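Local coordinates for protein rhamnosidase B (Bacillus sp., PDB 2OKX) that hydrolyses terminal alpha-L-rhamnose residues from rhamnosides, as an alpha-L-rhamnosidase of glycoside hydrolase family 78, at residues 467-472 with 569-574; 496-501 with 523-528; 887-892 with 911-916; 907-912 with 933-938. All blocks are in the same frame, centred on the assembly; numbering follows the deposited sequence. Where two conformers were deposited one is given.

The four contacts form two groups along the chain. Contact 1 joins strand 462-472 of the concanavalin-like region to a loop of the six-hairpin glycosidase region, and contact 2 is nested inside the loop it closes, with centres about 17 Å apart. Contacts 3 and 4 follow, both in the C-terminal domain, centres about 41 Å from that of contact 2. They lie about 7 Å apart between centres, share G911 and H912, and involve the neighbouring strands 888-891 and 936-939, with V889 N 2.7 Å from E936 O. Contact 1 thus ties the concanavalin-like region to the probably catalytic one, contact 2 lies within the former, and the second group packs two C-terminal sheets together.

Contact 1. Residues 467-472 with 569-574; sequences GVEYMR and PSYEQV
E469, in the short break of strand 462-472, approaches the irregular loop 569-574 with its CA 8.0 Å from the CA of S570, so side chains must bridge the separation. CG of E469 stands beside its backbone N (chi1 -55°) and the chain runs extended from there, carrying the carboxylate to S570 and Y571. E469 OE2 lies 3.1 Å from S570 OG, and a water that donates to OE2 also sits close to that hydroxyl. The other oxygen, E469 OE1, comes to the edge of the Y571 ring, 3.7 Å from Y571 CE1, with carboxylate and ring planes 80° apart. A second water lies in the ring plane, 2.7 Å from Y571 OH, whose proton it accepts; it donates to E469 OE1, 2.7 Å away, which also accepts from H860 N. Within the loop, Q573 NE2 donates to P569 O at 2.8 Å, from above the carbonyl plane. Replacing E469 by an alanine would probably leave the Y571-bound water and the H860 amide without their acceptor. All three touching residues are buried, and E446 brings a like charge close to OE2, which may raise the proton affinity of this carboxylate despite its several donors.

Contact 2. Residues 496-501 with 523-528; sequences SYVSPV and EIYIRQ
The concanavalin-like domain supplies the sheet on which V498 meets Y525 and R527. Strands 493-498 and 520-528 both pair antiparallel with strand 450-457, so they run in the same direction with that strand lying between them, and side chains reach across it. The nearest backbone approach is V498 CA to R527 CA, 8.4 Å. V498 points toward the other strand, and each of its methyl groups has its own partner. V498 CG1, anti to the backbone N (chi1 175°), touches R527 CD at 3.9 Å. V498 CG2 meets the phenol end of Y525 at Y525 OH, 3.5 Å away. Both partners cross the valine at about a right angle. They sit two residues apart on one strand, on the same face of the sheet, and R527 CG lies in plane at the edge of the Y525 ring, so arginine and tyrosine lie side by side, each touching one valine methyl. The arginine bends at chi3 (68°), which turns its guanidinium away from the valine: NE forms a salt bridge with E200 and NH2 bonds a glycerol that probably came from the crystallisation liquor. K202 makes a cation-pi contact with the Y525 ring and a salt bridge with E523. The calcium ion held at V423 and H522 is about 9 Å from the Y525 side chain, H522 belonging to the same strand. Next to V498, S499 forms an ST turn, where the amide N of V501 donates to S499 OG at 3.3 Å with an N-H...O angle of 158°.

Contact 3. Residues 887-892 with 911-916; sequences RTVDIA and GHIAVS
V889 and I891 pack against I913 and V915 without any ring or amide between them; the flat elements here are two beta sheets, each turning an aliphatic face to the other. Strands 888-891 and 912-916 run nearly parallel, their axes 16° apart and 10.3 Å distant at closest approach, a spacing that suits layers of a beta-sandwich filled by side chains. I891 and I913 carry the contact about equally. With CG1 beside the backbone N (chi1 -56°) and a further turn at chi2, the terminal I891 CD1 settles between two residues of the facing strand, 4.0 Å from V915 CG2 and 4.2 Å from I913 CG2. The I891 and V915 side chains pass one another, running opposite ways, and touch through these methyls. V889 has two conformers, so the 4.2 Å approach of V889 CG1 to I913 CD1 is less certain. These spacings are ordinary for apolar packing, and the touching residues are buried. V879, on the strand beside 888-891, touches all four of them. Strand 888-891 is the middle of a three-stranded sheet, between 879-881 and 936-939, whereas 912-921 lies between 900-906 and 924-932 in the facing sheet, from which I929 also reaches I891.

Contact 4. Residues 907-912 with 933-938; sequences LPQGGH and EDIEVN
L907, the first residue of the turn, meets I935 tip to tip: CD1 of each comes within 3.4 Å of the other, tighter than usual for two methyl groups, so the two buried side chains are closely fitted. Its backbone opens a type I turn, closed by G910 N donating to L907 O at 2.9 Å, while L907 N is bonded to G911 O. P908 forms the next corner. Q909 then folds back toward the second segment; its CG is wedged between backbone N and carbonyl carbon (chi1 65°) and the chain bends at chi2, which lays the amide near I935. Q909 NE2 is 3.7 Å from I935 CD1, so that one isoleucine methyl touches both leucine and glutamine. Q909 NE2 also donates to a water at 2.9 Å, and this water donates to D934 OD2 at 2.8 Å, a polar link beside the apolar contact, by the exposed Q909 and D934. G910 and G911 follow with positive phi angles, where a side chain would press on the preceding carbonyl oxygen, and at H912 the next strand begins. The turn therefore joins strands 900-906 and 912-921 in a beta hairpin, with W886 against L907, P908 and Q909. On the other side, I935 lies where the chain crosses from strand 924-932 of that sheet to strand 936-939 of the facing one, and it also packs on V889 of strand 888-891.

Contact 1. Residues 467-472 with 569-574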
loop_
_atom_site.group_PDB
_atom_site.type_symbol
_atom_site.label_atom_id
_atom_site.label_comp_id
_atom_site.label_asym_id
_atom_site.label_seq_id
_atom_site.Cartn_x
_atom_site.Cartn_y
_atom_site.Cartn_z
ATOM N N GLY A 467 0.932 5.466 13.856
ATOM C CA GLY A 467 2.221 4.977 13.400
ATOM C C GLY A 467 2.873 5.763 12.277
ATOM O O GLY A 467 2.224 6.113 11.290
ATOM N N VAL A 468 4.160 6.057 12.435
ATOM C CA VAL A 468 4.903 6.769 11.402
ATOM C C VAL A 468 6.118 5.925 11.033
ATOM O O VAL A 468 6.491 5.013 11.771
ATOM C CB VAL A 468 5.354 8.178 11.864
ATOM C CG1 VAL A 468 4.132 9.012 12.228
ATOM C CG2 VAL A 468 6.309 8.081 13.042
ATOM N N GLU A 469 6.722 6.225 9.887
ATOM C CA GLU A 469 7.883 5.478 9.404
ATOM C C GLU A 469 9.213 6.133 9.734
ATOM O O GLU A 469 10.226 5.450 9.889
ATOM C CB GLU A 469 7.848 5.358 7.881
ATOM C CG GLU A 469 6.613 4.765 7.274
ATOM C CD GLU A 469 6.787 4.565 5.783
ATOM O OE1 GLU A 469 6.943 5.569 5.058
ATOM O OE2 GLU A 469 6.781 3.402 5.339
ATOM N N TYR A 470 9.203 7.458 9.817
ATOM C CA TYR A 470 10.426 8.208 10.026
ATOM C C TYR A 470 10.358 9.394 10.977
ATOM O O TYR A 470 9.400 10.163 10.973
ATOM C CB TYR A 470 10.917 8.701 8.652
ATOM C CG TYR A 470 12.234 9.440 8.670
ATOM C CD1 TYR A 470 12.284 10.829 8.826
ATOM C CD2 TYR A 470 13.439 8.746 8.563
ATOM C CE1 TYR A 470 13.506 11.503 8.877
ATOM C CE2 TYR A 470 14.657 9.408 8.615
ATOM C CZ TYR A 470 14.688 10.782 8.772
ATOM O OH TYR A 470 15.905 11.422 8.824
ATOM N N MET A 471 11.398 9.527 11.789
ATOM C CA MET A 471 11.539 10.648 12.700
ATOM C C MET A 471 13.009 10.752 13.072
ATOM O O MET A 471 13.720 9.743 13.145
ATOM C CB MET A 471 10.620 10.513 13.932
ATOM C CG MET A 471 10.744 9.277 14.776
ATOM S SD MET A 471 9.271 9.099 15.863
ATOM C CE MET A 471 9.397 10.577 16.876
ATOM N N ARG A 472 13.476 11.982 13.258
ATOM C CA ARG A 472 14.874 12.214 13.583
ATOM C C ARG A 472 15.103 13.573 14.230
ATOM O O ARG A 472 14.691 14.600 13.695
ATOM C CB ARG A 472 15.727 12.128 12.310
ATOM C CG ARG A 472 17.211 12.433 12.525
ATOM C CD ARG A 472 17.959 12.600 11.197
ATOM N NE ARG A 472 19.377 12.906 11.397
ATOM C CZ ARG A 472 20.297 12.014 11.747
ATOM N NH1 ARG A 472 19.963 10.739 11.931
ATOM N NH2 ARG A 472 21.554 12.399 11.933
ATOM N N PRO A 569 3.716 -1.023 2.792
ATOM C CA PRO A 569 2.859 -1.445 3.904
ATOM C C PRO A 569 2.166 -0.301 4.650
ATOM O O PRO A 569 1.216 -0.528 5.402
ATOM C CB PRO A 569 3.832 -2.190 4.803
ATOM C CG PRO A 569 5.067 -1.332 4.684
ATOM C CD PRO A 569 5.138 -1.052 3.185
ATOM N N SER A 570 2.640 0.923 4.445
ATOM C CA SER A 570 2.069 2.071 5.137
ATOM C C SER A 570 0.954 2.796 4.385
ATOM O O SER A 570 -0.228 2.559 4.647
ATOM C CB SER A 570 3.176 3.068 5.503
ATOM O OG SER A 570 3.883 3.500 4.353
ATOM N N TYR A 571 1.325 3.666 3.448
ATOM C CA TYR A 571 0.344 4.447 2.702
ATOM C C TYR A 571 -0.713 3.710 1.887
ATOM O O TYR A 571 -1.890 4.077 1.945
ATOM C CB TYR A 571 1.041 5.451 1.769
ATOM C CG TYR A 571 1.880 6.483 2.489
ATOM C CD1 TYR A 571 3.205 6.218 2.831
ATOM C CD2 TYR A 571 1.328 7.703 2.883
ATOM C CE1 TYR A 571 3.961 7.138 3.553
ATOM C CE2 TYR A 571 2.072 8.630 3.608
ATOM C CZ TYR A 571 3.384 8.342 3.943
ATOM O OH TYR A 571 4.109 9.232 4.702
ATOM N N GLU A 572 -0.326 2.669 1.153
ATOM C CA GLU A 572 -1.296 2.006 0.286
ATOM C C GLU A 572 -1.643 0.525 0.469
ATOM O O GLU A 572 -2.828 0.177 0.484
ATOM C CB GLU A 572 -0.886 2.257 -1.172
ATOM C CG GLU A 572 -0.326 3.667 -1.395
ATOM C CD GLU A 572 -0.280 4.078 -2.857
ATOM O OE1 GLU A 572 0.422 5.063 -3.176
ATOM O OE2 GLU A 572 -0.952 3.431 -3.685
ATOM N N GLN A 573 -0.637 -0.341 0.595
ATOM C CA GLN A 573 -0.888 -1.778 0.740
ATOM C C GLN A 573 -1.636 -2.254 -0.511
ATOM O O GLN A 573 -2.482 -3.153 -0.452
ATOM C CB GLN A 573 -1.728 -2.055 1.995
ATOM C CG GLN A 573 -0.993 -1.797 3.314
ATOM C CD GLN A 573 -1.927 -1.747 4.519
ATOM O OE1 GLN A 573 -2.914 -2.477 4.590
ATOM N NE2 GLN A 573 -1.599 -0.890 5.483
ATOM N N VAL A 574 -1.299 -1.638 -1.641
ATOM C CA VAL A 574 -1.924 -1.939 -2.929
ATOM C C VAL A 574 -1.047 -2.761 -3.869
ATOM O O VAL A 574 0.162 -2.540 -3.959
ATOM C CB VAL A 574 -2.306 -0.624 -3.662
ATOM C CG1 VAL A 574 -2.790 -0.921 -5.081
ATOM C CG2 VAL A 574 -3.392 0.106 -2.884
HETATM O O HOH W 1 6.475 8.188 5.594
HETATM O O HOH W 2 5.770 2.439 3.144
#

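Contact 2. Residues 496-501 with 523-528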
loop_
_atom_site.group_PDB
_atom_site.type_symbol
_atom_site.label_atom_id
_atom_site.label_comp_id
_atom_site.label_asym_id
_atom_site.label_seq_id
_atom_site.Cartn_x
_atom_site.Cartn_y
_atom_site.Cartn_z
ATOM N N SER A 496 -7.772 -6.190 26.763
ATOM C CA SER A 496 -6.848 -6.417 25.659
ATOM C C SER A 496 -7.539 -6.054 24.357
ATOM O O SER A 496 -8.759 -6.169 24.238
ATOM C CB SER A 496 -6.424 -7.886 25.607
ATOM O OG SER A 496 -5.774 -8.263 26.803
ATOM N N TYR A 497 -6.753 -5.611 23.383
ATOM C CA TYR A 497 -7.297 -5.243 22.088
ATOM C C TYR A 497 -6.272 -5.426 20.982
ATOM O O TYR A 497 -5.098 -5.103 21.152
ATOM C CB TYR A 497 -7.755 -3.783 22.092
ATOM C CG TYR A 497 -8.361 -3.355 20.772
ATOM C CD1 TYR A 497 -9.623 -3.806 20.386
ATOM C CD2 TYR A 497 -7.652 -2.539 19.886
ATOM C CE1 TYR A 497 -10.164 -3.457 19.157
ATOM C CE2 TYR A 497 -8.184 -2.186 18.651
ATOM C CZ TYR A 497 -9.440 -2.648 18.291
ATOM O OH TYR A 497 -9.974 -2.315 17.067
ATOM N N VAL A 498 -6.726 -5.956 19.852
ATOM C CA VAL A 498 -5.872 -6.145 18.691
ATOM C C VAL A 498 -6.619 -5.566 17.495
ATOM O O VAL A 498 -7.668 -6.076 17.099
ATOM C CB VAL A 498 -5.575 -7.637 18.425
ATOM C CG1 VAL A 498 -4.790 -7.787 17.126
ATOM C CG2 VAL A 498 -4.786 -8.225 19.584
ATOM N N SER A 499 -6.087 -4.491 16.931
ATOM C CA SER A 499 -6.705 -3.857 15.777
ATOM C C SER A 499 -6.720 -4.793 14.580
ATOM O O SER A 499 -5.693 -5.378 14.223
ATOM C CB SER A 499 -5.951 -2.578 15.409
ATOM O OG SER A 499 -6.469 -2.010 14.214
ATOM N N PRO A 500 -7.892 -4.960 13.942
ATOM C CA PRO A 500 -7.995 -5.840 12.776
ATOM C C PRO A 500 -7.618 -5.106 11.488
ATOM O O PRO A 500 -7.737 -5.650 10.393
ATOM C CB PRO A 500 -9.459 -6.270 12.801
ATOM C CG PRO A 500 -10.141 -5.031 13.298
ATOM C CD PRO A 500 -9.230 -4.561 14.421
ATOM N N VAL A 501 -7.165 -3.867 11.633
ATOM C CA VAL A 501 -6.761 -3.050 10.492
ATOM C C VAL A 501 -5.239 -3.055 10.383
ATOM O O VAL A 501 -4.548 -2.663 11.315
ATOM C CB VAL A 501 -7.250 -1.594 10.659
ATOM C CG1 VAL A 501 -6.725 -0.721 9.518
ATOM C CG2 VAL A 501 -8.771 -1.570 10.695
ATOM N N GLU A 523 1.515 -4.585 28.111
ATOM C CA GLU A 523 2.253 -4.800 26.874
ATOM C C GLU A 523 1.648 -4.090 25.674
ATOM O O GLU A 523 0.428 -3.932 25.570
ATOM C CB GLU A 523 2.389 -6.292 26.558
ATOM C CG GLU A 523 1.087 -7.059 26.444
ATOM C CD GLU A 523 1.321 -8.524 26.119
ATOM O OE1 GLU A 523 2.233 -9.121 26.725
ATOM O OE2 GLU A 523 0.599 -9.084 25.267
ATOM N N ILE A 524 2.530 -3.637 24.791
ATOM C CA ILE A 524 2.155 -2.975 23.551
ATOM C C ILE A 524 3.044 -3.709 22.552
ATOM O O ILE A 524 4.239 -3.904 22.798
ATOM C CB ILE A 524 2.460 -1.446 23.593
ATOM C CG1 ILE A 524 2.167 -0.808 22.231
ATOM C CG2 ILE A 524 3.895 -1.199 23.994
ATOM C CD1 ILE A 524 0.706 -0.875 21.805
ATOM N N TYR A 525 2.462 -4.148 21.445
ATOM C CA TYR A 525 3.220 -4.914 20.463
ATOM C C TYR A 525 2.521 -4.890 19.117
ATOM O O TYR A 525 1.493 -4.236 18.947
ATOM C CB TYR A 525 3.306 -6.367 20.926
ATOM C CG TYR A 525 1.934 -6.973 21.157
ATOM C CD1 TYR A 525 1.296 -6.865 22.396
ATOM C CD2 TYR A 525 1.239 -7.583 20.112
ATOM C CE1 TYR A 525 -0.005 -7.347 22.584
ATOM C CE2 TYR A 525 -0.055 -8.063 20.288
ATOM C CZ TYR A 525 -0.671 -7.941 21.525
ATOM O OH TYR A 525 -1.958 -8.403 21.685
ATOM N N ILE A 526 3.087 -5.614 18.159
ATOM C CA ILE A 526 2.477 -5.714 16.845
ATOM C C ILE A 526 2.466 -7.171 16.429
ATOM O O ILE A 526 3.406 -7.913 16.717
ATOM C CB ILE A 526 3.238 -4.891 15.765
ATOM C CG1 ILE A 526 2.424 -4.892 14.466
ATOM C CG2 ILE A 526 4.638 -5.488 15.507
ATOM C CD1 ILE A 526 2.964 -3.980 13.371
ATOM N N ARG A 527 1.379 -7.602 15.803
ATOM C CA ARG A 527 1.317 -8.964 15.308
ATOM C C ARG A 527 1.655 -8.784 13.839
ATOM O O ARG A 527 0.798 -8.425 13.026
ATOM C CB ARG A 527 -0.084 -9.565 15.500
ATOM C CG ARG A 527 -0.467 -9.739 16.975
ATOM C CD ARG A 527 -1.838 -10.395 17.156
ATOM N NE ARG A 527 -1.833 -11.786 16.715
ATOM C CZ ARG A 527 -1.333 -12.800 17.415
ATOM N NH1 ARG A 527 -0.794 -12.593 18.613
ATOM N NH2 ARG A 527 -1.353 -14.023 16.907
ATOM N N GLN A 528 2.926 -8.982 13.507
ATOM C CA GLN A 528 3.376 -8.826 12.130
ATOM C C GLN A 528 2.729 -9.883 11.259
ATOM O O GLN A 528 2.573 -11.030 11.678
ATOM C CB GLN A 528 4.904 -8.930 12.044
ATOM C CG GLN A 528 5.447 -8.795 10.625
ATOM C CD GLN A 528 6.932 -8.503 10.605
ATOM O OE1 GLN A 528 7.368 -7.422 10.996
ATOM N NE2 GLN A 528 7.720 -9.472 10.163
#

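Contact 3. Residues 887-892 with 911-916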
loop_
_atom_site.group_PDB
_atom_site.type_symbol
_atom_site.label_atom_id
_atom_site.label_comp_id
_atom_site.label_asym_id
_atom_site.label_seq_id
_atom_site.Cartn_x
_atom_site.Cartn_y
_atom_site.Cartn_z
ATOM N N ARG A 887 16.989 -25.748 -14.688
ATOM C CA ARG A 887 17.501 -27.079 -15.005
ATOM C C ARG A 887 19.021 -27.005 -15.143
ATOM O O ARG A 887 19.722 -28.000 -14.982
ATOM C CB ARG A 887 16.849 -27.616 -16.284
ATOM C CG ARG A 887 15.371 -27.981 -16.102
ATOM C CD ARG A 887 14.786 -28.602 -17.371
ATOM N NE ARG A 887 13.373 -28.965 -17.236
ATOM C CZ ARG A 887 12.360 -28.100 -17.239
ATOM N NH1 ARG A 887 11.115 -28.541 -17.108
ATOM N NH2 ARG A 887 12.581 -26.800 -17.382
ATOM N N THR A 888 19.526 -25.818 -15.462
ATOM C CA THR A 888 20.967 -25.602 -15.528
ATOM C C THR A 888 21.202 -24.247 -14.859
ATOM O O THR A 888 20.313 -23.396 -14.832
ATOM C CB THR A 888 21.508 -25.543 -16.983
ATOM O OG1 THR A 888 21.252 -24.254 -17.546
ATOM C CG2 THR A 888 20.853 -26.607 -17.849
ATOM N N VAL A 889 22.386 -24.056 -14.299
ATOM C CA VAL A 889 22.700 -22.802 -13.642
ATOM C C VAL A 889 24.073 -22.333 -14.079
ATOM O O VAL A 889 24.998 -23.129 -14.226
ATOM C CB VAL A 889 22.668 -22.963 -12.100
ATOM C CG1 VAL A 889 23.607 -24.079 -11.669
ATOM C CG2 VAL A 889 23.054 -21.657 -11.424
ATOM N N ASP A 890 24.185 -21.034 -14.323
ATOM C CA ASP A 890 25.444 -20.442 -14.730
ATOM C C ASP A 890 26.063 -19.756 -13.519
ATOM O O ASP A 890 25.436 -18.892 -12.904
ATOM C CB ASP A 890 25.209 -19.409 -15.832
ATOM C CG ASP A 890 24.663 -20.027 -17.103
ATOM O OD1 ASP A 890 24.196 -19.264 -17.974
ATOM O OD2 ASP A 890 24.704 -21.269 -17.233
ATOM N N ILE A 891 27.281 -20.159 -13.168
ATOM C CA ILE A 891 27.991 -19.556 -12.048
ATOM C C ILE A 891 29.138 -18.739 -12.635
ATOM O O ILE A 891 30.101 -19.293 -13.178
ATOM C CB ILE A 891 28.564 -20.628 -11.094
ATOM C CG1 ILE A 891 27.442 -21.551 -10.601
ATOM C CG2 ILE A 891 29.256 -19.955 -9.905
ATOM C CD1 ILE A 891 26.320 -20.848 -9.853
ATOM N N ALA A 892 29.027 -17.418 -12.543
ATOM C CA ALA A 892 30.047 -16.523 -13.081
ATOM C C ALA A 892 30.233 -15.326 -12.152
ATOM O O ALA A 892 29.664 -14.263 -12.378
ATOM C CB ALA A 892 29.637 -16.048 -14.473
ATOM N N GLY A 911 15.184 -27.288 -3.032
ATOM C CA GLY A 911 16.628 -27.323 -2.920
ATOM C C GLY A 911 17.174 -25.926 -3.149
ATOM O O GLY A 911 16.411 -24.962 -3.228
ATOM N N HIS A 912 18.489 -25.798 -3.261
ATOM C CA HIS A 912 19.067 -24.481 -3.481
ATOM C C HIS A 912 20.430 -24.538 -4.147
ATOM O O HIS A 912 20.998 -25.613 -4.342
ATOM C CB HIS A 912 19.199 -23.733 -2.151
ATOM C CG HIS A 912 20.140 -24.381 -1.185
ATOM N ND1 HIS A 912 21.323 -24.969 -1.582
ATOM C CD2 HIS A 912 20.085 -24.520 0.160
ATOM C CE1 HIS A 912 21.955 -25.442 -0.522
ATOM N NE2 HIS A 912 21.225 -25.182 0.547
ATOM N N ILE A 913 20.933 -23.358 -4.493
ATOM C CA ILE A 913 22.248 -23.208 -5.095
ATOM C C ILE A 913 23.048 -22.412 -4.062
ATOM O O ILE A 913 22.696 -21.274 -3.754
ATOM C CB ILE A 913 22.199 -22.376 -6.396
ATOM C CG1 ILE A 913 21.217 -22.994 -7.399
ATOM C CG2 ILE A 913 23.592 -22.303 -7.008
ATOM C CD1 ILE A 913 21.641 -24.340 -7.938
ATOM N N ALA A 914 24.093 -23.009 -3.504
ATOM C CA ALA A 914 24.915 -22.308 -2.523
ATOM C C ALA A 914 26.275 -22.039 -3.151
ATOM O O ALA A 914 26.886 -22.935 -3.734
ATOM C CB ALA A 914 25.069 -23.143 -1.257
ATOM N N VAL A 915 26.739 -20.799 -3.049
ATOM C CA VAL A 915 28.024 -20.423 -3.624
ATOM C C VAL A 915 28.851 -19.584 -2.661
ATOM O O VAL A 915 28.330 -18.702 -1.983
ATOM C CB VAL A 915 27.834 -19.603 -4.923
ATOM C CG1 VAL A 915 29.170 -19.035 -5.390
ATOM C CG2 VAL A 915 27.219 -20.478 -6.007
ATOM N N SER A 916 30.143 -19.869 -2.592
ATOM C CA SER A 916 31.029 -19.082 -1.748
ATOM C C SER A 916 32.364 -18.964 -2.461
ATOM O O SER A 916 32.805 -19.906 -3.130
ATOM C CB SER A 916 31.229 -19.749 -0.386
ATOM O OG SER A 916 32.010 -20.927 -0.497
#

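Contact 4. Residues 907-912 with 933-938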
loop_
_atom_site.group_PDB
_atom_site.type_symbol
_atom_site.label_atom_id
_atom_site.label_comp_id
_atom_site.label_asym_id
_atom_site.label_seq_id
_atom_site.Cartn_x
_atom_site.Cartn_y
_atom_site.Cartn_z
ATOM N N LEU A 907 15.656 -22.704 -5.051
ATOM C CA LEU A 907 15.201 -23.168 -6.358
ATOM C C LEU A 907 13.705 -23.446 -6.317
ATOM O O LEU A 907 13.196 -24.001 -5.346
ATOM C CB LEU A 907 15.950 -24.440 -6.750
ATOM C CG LEU A 907 17.464 -24.304 -6.936
ATOM C CD1 LEU A 907 18.094 -25.676 -6.928
ATOM C CD2 LEU A 907 17.768 -23.563 -8.231
ATOM N N PRO A 908 12.982 -23.085 -7.388
ATOM C CA PRO A 908 11.534 -23.318 -7.414
ATOM C C PRO A 908 11.126 -24.783 -7.284
ATOM O O PRO A 908 10.086 -25.088 -6.703
ATOM C CB PRO A 908 11.102 -22.695 -8.744
ATOM C CG PRO A 908 12.309 -22.836 -9.601
ATOM C CD PRO A 908 13.454 -22.514 -8.661
ATOM N N GLN A 909 11.947 -25.688 -7.812
ATOM C CA GLN A 909 11.637 -27.115 -7.737
ATOM C C GLN A 909 12.046 -27.698 -6.391
ATOM O O GLN A 909 11.824 -28.878 -6.122
ATOM C CB GLN A 909 12.354 -27.887 -8.852
ATOM C CG GLN A 909 13.881 -27.889 -8.751
ATOM C CD GLN A 909 14.524 -26.739 -9.506
ATOM O OE1 GLN A 909 14.165 -25.579 -9.314
ATOM N NE2 GLN A 909 15.480 -27.060 -10.373
ATOM N N GLY A 910 12.645 -26.866 -5.547
ATOM C CA GLY A 910 13.089 -27.333 -4.247
ATOM C C GLY A 910 14.605 -27.401 -4.221
ATOM O O GLY A 910 15.243 -27.565 -5.265
ATOM N N GLY A 911 15.184 -27.288 -3.032
ATOM C CA GLY A 911 16.628 -27.323 -2.920
ATOM C C GLY A 911 17.174 -25.926 -3.149
ATOM O O GLY A 911 16.411 -24.962 -3.228
ATOM N N HIS A 912 18.489 -25.798 -3.261
ATOM C CA HIS A 912 19.067 -24.481 -3.481
ATOM C C HIS A 912 20.430 -24.538 -4.147
ATOM O O HIS A 912 20.998 -25.613 -4.342
ATOM C CB HIS A 912 19.199 -23.733 -2.151
ATOM C CG HIS A 912 20.140 -24.381 -1.185
ATOM N ND1 HIS A 912 21.323 -24.969 -1.582
ATOM C CD2 HIS A 912 20.085 -24.520 0.160
ATOM C CE1 HIS A 912 21.955 -25.442 -0.522
ATOM N NE2 HIS A 912 21.225 -25.182 0.547
ATOM N N GLU A 933 21.974 -32.715 -7.510
ATOM C CA GLU A 933 22.677 -33.491 -8.532
ATOM C C GLU A 933 22.153 -33.420 -9.963
ATOM O O GLU A 933 22.931 -33.531 -10.904
ATOM C CB GLU A 933 22.747 -34.964 -8.105
ATOM C CG GLU A 933 21.384 -35.595 -7.884
ATOM C CD GLU A 933 21.469 -37.022 -7.366
ATOM O OE1 GLU A 933 20.416 -37.565 -6.968
ATOM O OE2 GLU A 933 22.578 -37.597 -7.359
ATOM N N ASP A 934 20.848 -33.235 -10.133
ATOM C CA ASP A 934 20.262 -33.191 -11.470
ATOM C C ASP A 934 20.336 -31.829 -12.157
ATOM O O ASP A 934 19.786 -31.643 -13.236
ATOM C CB ASP A 934 18.809 -33.662 -11.412
ATOM C CG ASP A 934 17.982 -32.862 -10.437
ATOM O OD1 ASP A 934 18.417 -32.703 -9.272
ATOM O OD2 ASP A 934 16.892 -32.398 -10.830
ATOM N N ILE A 935 21.018 -30.878 -11.536
ATOM C CA ILE A 935 21.143 -29.561 -12.140
ATOM C C ILE A 935 22.528 -29.396 -12.754
ATOM O O ILE A 935 23.536 -29.618 -12.092
ATOM C CB ILE A 935 20.887 -28.453 -11.093
ATOM C CG1 ILE A 935 19.424 -28.522 -10.640
ATOM C CG2 ILE A 935 21.214 -27.081 -11.677
ATOM C CD1 ILE A 935 19.058 -27.537 -9.555
ATOM N N GLU A 936 22.570 -29.034 -14.033
ATOM C CA GLU A 936 23.835 -28.828 -14.723
ATOM C C GLU A 936 24.399 -27.464 -14.325
ATOM O O GLU A 936 23.690 -26.456 -14.347
ATOM C CB GLU A 936 23.622 -28.906 -16.242
ATOM C CG GLU A 936 24.789 -28.394 -17.080
ATOM C CD GLU A 936 24.595 -28.646 -18.570
ATOM O OE1 GLU A 936 25.180 -27.904 -19.384
ATOM O OE2 GLU A 936 23.868 -29.593 -18.930
ATOM N N VAL A 937 25.674 -27.442 -13.951
ATOM C CA VAL A 937 26.335 -26.208 -13.535
ATOM C C VAL A 937 27.449 -25.804 -14.491
ATOM O O VAL A 937 28.367 -26.581 -14.740
ATOM C CB VAL A 937 26.953 -26.362 -12.131
ATOM C CG1 VAL A 937 27.611 -25.051 -11.697
ATOM C CG2 VAL A 937 25.880 -26.791 -11.133
ATOM N N ASN A 938 27.365 -24.587 -15.023
ATOM C CA ASN A 938 28.392 -24.069 -15.921
ATOM C C ASN A 938 29.192 -23.044 -15.116
ATOM O O ASN A 938 28.631 -22.061 -14.639
ATOM C CB ASN A 938 27.742 -23.399 -17.131
ATOM C CG ASN A 938 26.801 -24.328 -17.866
ATOM O OD1 ASN A 938 27.199 -25.407 -18.316
ATOM N ND2 ASN A 938 25.543 -23.918 -17.993
HETATM O O HOH W 3 15.814 -29.850 -11.221
#